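Local coordinates for protein aminopeptidase (Aneurinibacillus sp. AM-1, PDB 5IB9) that probably removes amino-terminal residues from peptides as a zinc-dependent M28-family aminopeptidase, and carries a protease-associated domain beside its catalytic part, at residues E263-T268 with E288-R293; T315-K320 with S350-G355. All coordinates share one frame; numbering follows the deposited sequence.

Both contacts belong to the M28 peptidase part of the chain, and contact 1 is complete in the sequence before contact 2 starts. Their centres are about 15 Å apart. They touch directly where I291 CG2 of the helix in contact 1 packs against L354 O of contact 2, 3.6 Å away. Contact 2 is the one near the active site: the I316 side chain is about 9 Å from the bound inhibitor BES and about 10 Å from the side chain of E272. Contact 1 lies away from that site, and its zinc joins E288 to H204 of the second subunit.

Contact 1 (E263-T268 with E288-R293). With ZN (zinc ion), chain G.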
loop_
_atom_site.group_PDB
_atom_site.type_symbol
_atom_site.label_atom_id
_atom_site.label_comp_id
_atom_site.label_asym_id
_atom_site.label_seq_id
_atom_site.Cartn_x
_atom_site.Cartn_y
_atom_site.Cartn_z
ATOM N N GLU A 263 -11.875 -2.202 -23.990
ATOM C CA GLU A 263 -10.802 -1.340 -23.543
ATOM C C GLU A 263 -9.572 -2.238 -23.284
ATOM O O GLU A 263 -9.736 -3.274 -22.622
ATOM C CB GLU A 263 -11.217 -0.690 -22.238
ATOM C CG GLU A 263 -10.045 0.149 -21.674
ATOM C CD GLU A 263 -10.577 1.045 -20.529
ATOM O OE1 GLU A 263 -11.762 1.555 -20.542
ATOM O OE2 GLU A 263 -9.777 1.340 -19.627
ATOM N N LEU A 264 -8.419 -1.829 -23.821
ATOM C CA LEU A 264 -7.194 -2.644 -23.600
ATOM C C LEU A 264 -6.231 -1.784 -22.843
ATOM O O LEU A 264 -5.994 -0.613 -23.191
ATOM C CB LEU A 264 -6.641 -3.030 -25.011
ATOM C CG LEU A 264 -7.528 -3.877 -25.859
ATOM C CD1 LEU A 264 -6.852 -4.214 -27.183
ATOM C CD2 LEU A 264 -7.873 -5.127 -25.212
ATOM N N ARG A 265 -5.664 -2.347 -21.777
ATOM C CA ARG A 265 -4.639 -1.638 -21.010
ATOM C C ARG A 265 -3.378 -2.432 -21.140
ATOM O O ARG A 265 -3.337 -3.598 -20.633
ATOM C CB ARG A 265 -5.049 -1.523 -19.519
ATOM C CG ARG A 265 -6.425 -0.764 -19.352
ATOM C CD ARG A 265 -6.764 -0.598 -17.913
ATOM N NE ARG A 265 -8.013 0.155 -17.861
ATOM C CZ ARG A 265 -8.522 0.537 -16.700
ATOM N NH1 ARG A 265 -7.934 0.337 -15.495
ATOM N NH2 ARG A 265 -9.624 1.210 -16.766
ATOM N N PHE A 266 -2.348 -1.834 -21.673
ATOM C CA PHE A 266 -1.011 -2.470 -21.835
ATOM C C PHE A 266 -0.133 -1.889 -20.779
ATOM O O PHE A 266 0.018 -0.655 -20.667
ATOM C CB PHE A 266 -0.466 -2.144 -23.246
ATOM C CG PHE A 266 -1.293 -2.683 -24.392
ATOM C CD1 PHE A 266 -1.035 -3.951 -24.859
ATOM C CD2 PHE A 266 -2.326 -1.919 -24.880
ATOM C CE1 PHE A 266 -1.781 -4.519 -25.864
ATOM C CE2 PHE A 266 -3.062 -2.421 -26.007
ATOM C CZ PHE A 266 -2.798 -3.718 -26.460
ATOM N N ILE A 267 0.419 -2.781 -19.911
ATOM C CA ILE A 267 1.073 -2.268 -18.731
ATOM C C ILE A 267 2.445 -2.952 -18.561
ATOM O O ILE A 267 2.551 -4.198 -18.703
ATOM C CB ILE A 267 0.221 -2.518 -17.417
ATOM C CG1 ILE A 267 -1.179 -2.000 -17.626
ATOM C CG2 ILE A 267 0.966 -1.877 -16.229
ATOM C CD1 ILE A 267 -2.030 -2.231 -16.363
ATOM N N THR A 268 3.456 -2.114 -18.248
ATOM C CA THR A 268 4.685 -2.748 -17.766
ATOM C C THR A 268 4.863 -2.388 -16.324
ATOM O O THR A 268 4.766 -1.240 -15.910
ATOM C CB THR A 268 5.941 -2.356 -18.659
ATOM O OG1 THR A 268 6.238 -0.953 -18.557
ATOM C CG2 THR A 268 5.600 -2.763 -20.061
ATOM N N GLU A 288 -13.969 -0.528 -7.887
ATOM C CA GLU A 288 -14.767 -1.741 -7.900
ATOM C C GLU A 288 -15.396 -1.977 -9.290
ATOM O O GLU A 288 -15.488 -3.140 -9.715
ATOM C CB GLU A 288 -15.850 -1.704 -6.768
ATOM C CG GLU A 288 -15.176 -1.889 -5.421
ATOM C CD GLU A 288 -16.134 -2.057 -4.192
ATOM O OE1 GLU A 288 -17.325 -1.782 -4.342
ATOM O OE2 GLU A 288 -15.659 -2.652 -3.200
ATOM N N ASP A 289 -15.859 -0.899 -9.969
ATOM C CA ASP A 289 -16.407 -1.043 -11.317
ATOM C C ASP A 289 -15.307 -1.567 -12.260
ATOM O O ASP A 289 -15.587 -2.484 -13.046
ATOM C CB ASP A 289 -17.057 0.243 -11.783
ATOM C CG ASP A 289 -17.756 0.098 -13.125
ATOM O OD1 ASP A 289 -18.647 -0.736 -13.129
ATOM O OD2 ASP A 289 -17.361 0.808 -14.105
ATOM N N GLU A 290 -14.110 -0.984 -12.266
ATOM C CA GLU A 290 -13.001 -1.512 -13.123
ATOM C C GLU A 290 -12.737 -2.935 -12.835
ATOM O O GLU A 290 -12.585 -3.704 -13.821
ATOM C CB GLU A 290 -11.754 -0.666 -12.896
ATOM C CG GLU A 290 -11.915 0.766 -13.496
ATOM C CD GLU A 290 -10.696 1.561 -13.153
ATOM O OE1 GLU A 290 -10.304 1.752 -11.974
ATOM O OE2 GLU A 290 -9.979 2.041 -14.048
ATOM N N ILE A 291 -12.700 -3.371 -11.563
ATOM C CA ILE A 291 -12.424 -4.747 -11.294
ATOM C C ILE A 291 -13.528 -5.653 -11.897
ATOM O O ILE A 291 -13.223 -6.713 -12.556
ATOM C CB ILE A 291 -12.350 -4.962 -9.786
ATOM C CG1 ILE A 291 -11.078 -4.254 -9.271
ATOM C CG2 ILE A 291 -12.266 -6.494 -9.391
ATOM C CD1 ILE A 291 -11.021 -4.093 -7.752
ATOM N N LYS A 292 -14.804 -5.298 -11.665
ATOM C CA LYS A 292 -15.924 -6.139 -12.198
ATOM C C LYS A 292 -15.899 -6.200 -13.729
ATOM O O LYS A 292 -16.352 -7.261 -14.289
ATOM C CB LYS A 292 -17.272 -5.554 -11.718
ATOM C CG LYS A 292 -17.432 -5.729 -10.226
ATOM C CD LYS A 292 -18.792 -5.245 -9.677
ATOM C CE LYS A 292 -18.799 -5.406 -8.138
ATOM N NZ LYS A 292 -19.125 -4.059 -7.581
ATOM N N ARG A 293 -15.384 -5.181 -14.396
ATOM C CA ARG A 293 -15.464 -5.142 -15.868
ATOM C C ARG A 293 -14.215 -5.760 -16.479
ATOM O O ARG A 293 -14.169 -5.874 -17.729
ATOM C CB ARG A 293 -15.553 -3.674 -16.353
ATOM C CG ARG A 293 -16.871 -3.149 -15.961
ATOM C CD ARG A 293 -17.078 -1.859 -16.457
ATOM N NE ARG A 293 -16.168 -0.792 -16.101
ATOM C CZ ARG A 293 -15.362 -0.104 -16.924
ATOM N NH1 ARG A 293 -15.236 -0.434 -18.178
ATOM N NH2 ARG A 293 -14.694 0.988 -16.483
HETATM ZN ZN ZN G . -16.572 -2.899 -1.557
HETATM O O HOH W 1 -14.503 0.600 -20.795
HETATM O O HOH W 2 -12.599 2.661 -18.206
HETATM O O HOH W 3 -18.486 -3.164 -1.783
HETATM O O HOH W 4 -16.160 -4.688 0.151
HETATM O O HOH W 5 -15.899 -4.686 -1.065
HETATM O O HOH W 6 -17.825 -3.990 -0.301
#
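R265 reaches from the strand to the helix and grips E290 end-on, NH1 and NH2 both donating to the single oxygen OE2. The two bonds are of similar length, R265 NH2 to E290 OE2 at 2.9 Å and R265 NH1 to E290 OE2 at 3.0 Å. OE2 lies close to the guanidinium plane, but the carboxylate is turned 64° against it, and NH1 comes from above the carboxylate plane while NH2 arrives on the anti side. R265 can span the gap because its CG stands beside the backbone N (chi1 -59°) and the chain is extended from there to NE. At its other edge NE and NH2 take E263 OE2 side-on, R265 NE to E263 OE2 being 2.8 Å. The three residues thus form a salt-bridge network in which one buried guanidinium separates E263 OE2 and E290 OE2, 5.6 Å apart, and its positive charge probably favours the ionised form of both carboxylates.

In the fold, the network ties strand 263-269 of the peptidase sheet to the short helix 288-293, which leads into strand 294-300. Y282 OH also bonds to R265 NH1, and S287 N bonds to E290 OE1, so each carboxylate oxygen of E290 has a partner.

Beside the network the link runs through water. E263 OE1 accepts a hydrogen bond from each of two waters, which in turn accept from R293 NH1 and R293 NH2. R293 NE also makes a salt bridge to D289 OD2, its hydrogen bond weak, with an N-H...O angle of 128°. On another side of the helix, E288 extends to the zinc, with E288 OE2 1.9 Å from the metal; H204 of the second subunit is a further ligand.

Contact 2 (T315-K320 with S350-G355); sequences TIDGKK and SFHALG
The imidazole of H352 carries I316 over one face and D317 at its edge. I316 CB stands above the ring centre, 3.6 Å from the centroid and 10° off the normal, which meets the geometry of a CH-pi contact. The branches of I316 spread over the same ring: CG2 is 3.6 Å from H352 CD2, while CG1 lies against H352 CG and CB. At the rim, near the ring plane, D317 OD1 is 3.4 Å from H352 CE1, and the carboxylate is turned 81° to the ring. A water also lies in that plane, 2.7 Å from H352 NE2, and donates a weak bond to D317 OD1. H352 meets the loop because its CG is anti to the backbone N (chi1 177°), which carries the ring out from the helix to I316. With the imidazole of H352 replaced by the methyl of an alanine, I316 would probably lose the ring face it packs on, and the water its nitrogen partner.

The carboxylate is itself held in the loop. D317 OD2 accepts from K319 N at 3.2 Å, forming an Asx turn, and T315 to G318 make a type I turn. OD1 additionally forms a salt bridge with K319 NZ. On the other segment the helix ends in a Schellman motif, with G355 at positive phi.

The loop 315-320 joins strand 310-315 to helix 322-334, while H352 lies near the end of helix 348-352, where H348 and E349 also touch I316. Behind that helix, F351 and L354 pack on helix 277-283, and Q342 NE2, at the end of strand 340-342, bonds to I316 O.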
loop_
_atom_site.group_PDB
_atom_site.type_symbol
_atom_site.label_atom_id
_atom_site.label_comp_id
_atom_site.label_asym_id
_atom_site.label_seq_id
_atom_site.Cartn_x
_atom_site.Cartn_y
_atom_site.Cartn_z
ATOM N N THR A 315 -2.062 -20.629 -14.020
ATOM C CA THR A 315 -2.979 -19.909 -13.222
ATOM C C THR A 315 -2.643 -20.144 -11.717
ATOM O O THR A 315 -2.032 -21.196 -11.366
ATOM C CB THR A 315 -4.466 -20.233 -13.473
ATOM O OG1 THR A 315 -4.634 -21.612 -13.076
ATOM C CG2 THR A 315 -4.774 -20.102 -14.972
ATOM N N ILE A 316 -3.063 -19.237 -10.860
ATOM C CA ILE A 316 -2.672 -19.348 -9.412
ATOM C C ILE A 316 -3.293 -20.576 -8.775
ATOM O O ILE A 316 -2.556 -21.186 -7.964
ATOM C CB ILE A 316 -3.194 -18.068 -8.687
ATOM C CG1 ILE A 316 -2.504 -16.789 -9.255
ATOM C CG2 ILE A 316 -2.999 -18.160 -7.170
ATOM C CD1 ILE A 316 -0.999 -16.822 -9.359
ATOM N N ASP A 317 -4.573 -20.843 -9.108
ATOM C CA ASP A 317 -5.277 -21.990 -8.525
ATOM C C ASP A 317 -5.200 -23.241 -9.379
ATOM O O ASP A 317 -5.860 -24.224 -9.038
ATOM C CB ASP A 317 -6.711 -21.579 -8.183
ATOM C CG ASP A 317 -7.433 -20.940 -9.336
ATOM O OD1 ASP A 317 -8.558 -20.387 -9.086
ATOM O OD2 ASP A 317 -6.923 -20.976 -10.505
ATOM N N GLY A 318 -4.444 -23.263 -10.482
ATOM C CA GLY A 318 -4.463 -24.445 -11.381
ATOM C C GLY A 318 -5.809 -24.776 -12.004
ATOM O O GLY A 318 -5.980 -25.903 -12.501
ATOM N N LYS A 319 -6.718 -23.795 -12.068
ATOM C CA LYS A 319 -8.013 -23.980 -12.691
ATOM C C LYS A 319 -7.987 -23.192 -13.982
ATOM O O LYS A 319 -7.239 -22.165 -14.081
ATOM C CB LYS A 319 -9.126 -23.430 -11.846
ATOM C CG LYS A 319 -9.338 -24.246 -10.556
ATOM C CD LYS A 319 -10.758 -23.977 -10.050
ATOM C CE LYS A 319 -10.901 -22.659 -9.296
ATOM N NZ LYS A 319 -10.780 -22.839 -7.786
ATOM N N LYS A 320 -8.788 -23.685 -14.901
ATOM C CA LYS A 320 -9.063 -22.908 -16.146
ATOM C C LYS A 320 -9.837 -21.622 -15.899
ATOM O O LYS A 320 -10.689 -21.566 -14.985
ATOM C CB LYS A 320 -9.867 -23.716 -17.157
ATOM C CG LYS A 320 -9.166 -24.970 -17.573
ATOM C CD LYS A 320 -10.078 -25.694 -18.591
ATOM C CE LYS A 320 -9.230 -26.843 -19.223
ATOM N NZ LYS A 320 -10.228 -27.853 -19.684
ATOM N N SER A 350 -1.335 -10.684 -8.799
ATOM C CA SER A 350 -1.974 -9.459 -8.273
ATOM C C SER A 350 -3.390 -9.224 -8.702
ATOM O O SER A 350 -4.159 -8.553 -8.005
ATOM C CB SER A 350 -1.049 -8.288 -8.657
ATOM O OG SER A 350 0.272 -8.510 -8.094
ATOM N N PHE A 351 -3.669 -9.790 -9.870
ATOM C CA PHE A 351 -5.040 -9.655 -10.447
ATOM C C PHE A 351 -5.861 -10.845 -9.997
ATOM O O PHE A 351 -7.049 -10.638 -9.711
ATOM C CB PHE A 351 -4.933 -9.451 -11.974
ATOM C CG PHE A 351 -4.171 -8.223 -12.287
ATOM C CD1 PHE A 351 -4.801 -6.969 -12.199
ATOM C CD2 PHE A 351 -2.778 -8.242 -12.448
ATOM C CE1 PHE A 351 -4.062 -5.765 -12.337
ATOM C CE2 PHE A 351 -2.046 -7.057 -12.619
ATOM C CZ PHE A 351 -2.709 -5.805 -12.562
ATOM N N HIS A 352 -5.333 -12.060 -9.972
ATOM C CA HIS A 352 -6.077 -13.164 -9.382
ATOM C C HIS A 352 -6.552 -12.790 -7.958
ATOM O O HIS A 352 -7.701 -13.148 -7.588
ATOM C CB HIS A 352 -5.183 -14.366 -9.389
ATOM C CG HIS A 352 -5.827 -15.523 -8.739
ATOM N ND1 HIS A 352 -6.611 -16.400 -9.454
ATOM C CD2 HIS A 352 -5.773 -15.961 -7.462
ATOM C CE1 HIS A 352 -7.052 -17.342 -8.625
ATOM N NE2 HIS A 352 -6.635 -17.048 -7.406
ATOM N N ALA A 353 -5.795 -12.018 -7.248
ATOM C CA ALA A 353 -6.107 -11.710 -5.848
ATOM C C ALA A 353 -7.367 -10.877 -5.822
ATOM O O ALA A 353 -8.104 -10.885 -4.821
ATOM C CB ALA A 353 -4.994 -10.954 -5.248
ATOM N N LEU A 354 -7.693 -10.135 -6.883
ATOM C CA LEU A 354 -8.948 -9.364 -6.966
ATOM C C LEU A 354 -10.128 -10.118 -7.541
ATOM O O LEU A 354 -11.179 -9.499 -7.709
ATOM C CB LEU A 354 -8.660 -8.110 -7.786
ATOM C CG LEU A 354 -7.705 -7.087 -7.165
ATOM C CD1 LEU A 354 -7.741 -5.900 -8.129
ATOM C CD2 LEU A 354 -8.199 -6.646 -5.786
ATOM N N GLY A 355 -9.958 -11.421 -7.860
ATOM C CA GLY A 355 -11.052 -12.099 -8.559
ATOM C C GLY A 355 -11.024 -12.003 -10.067
ATOM O O GLY A 355 -11.927 -12.496 -10.714
HETATM O O HOH W 7 -8.083 -18.871 -6.087
#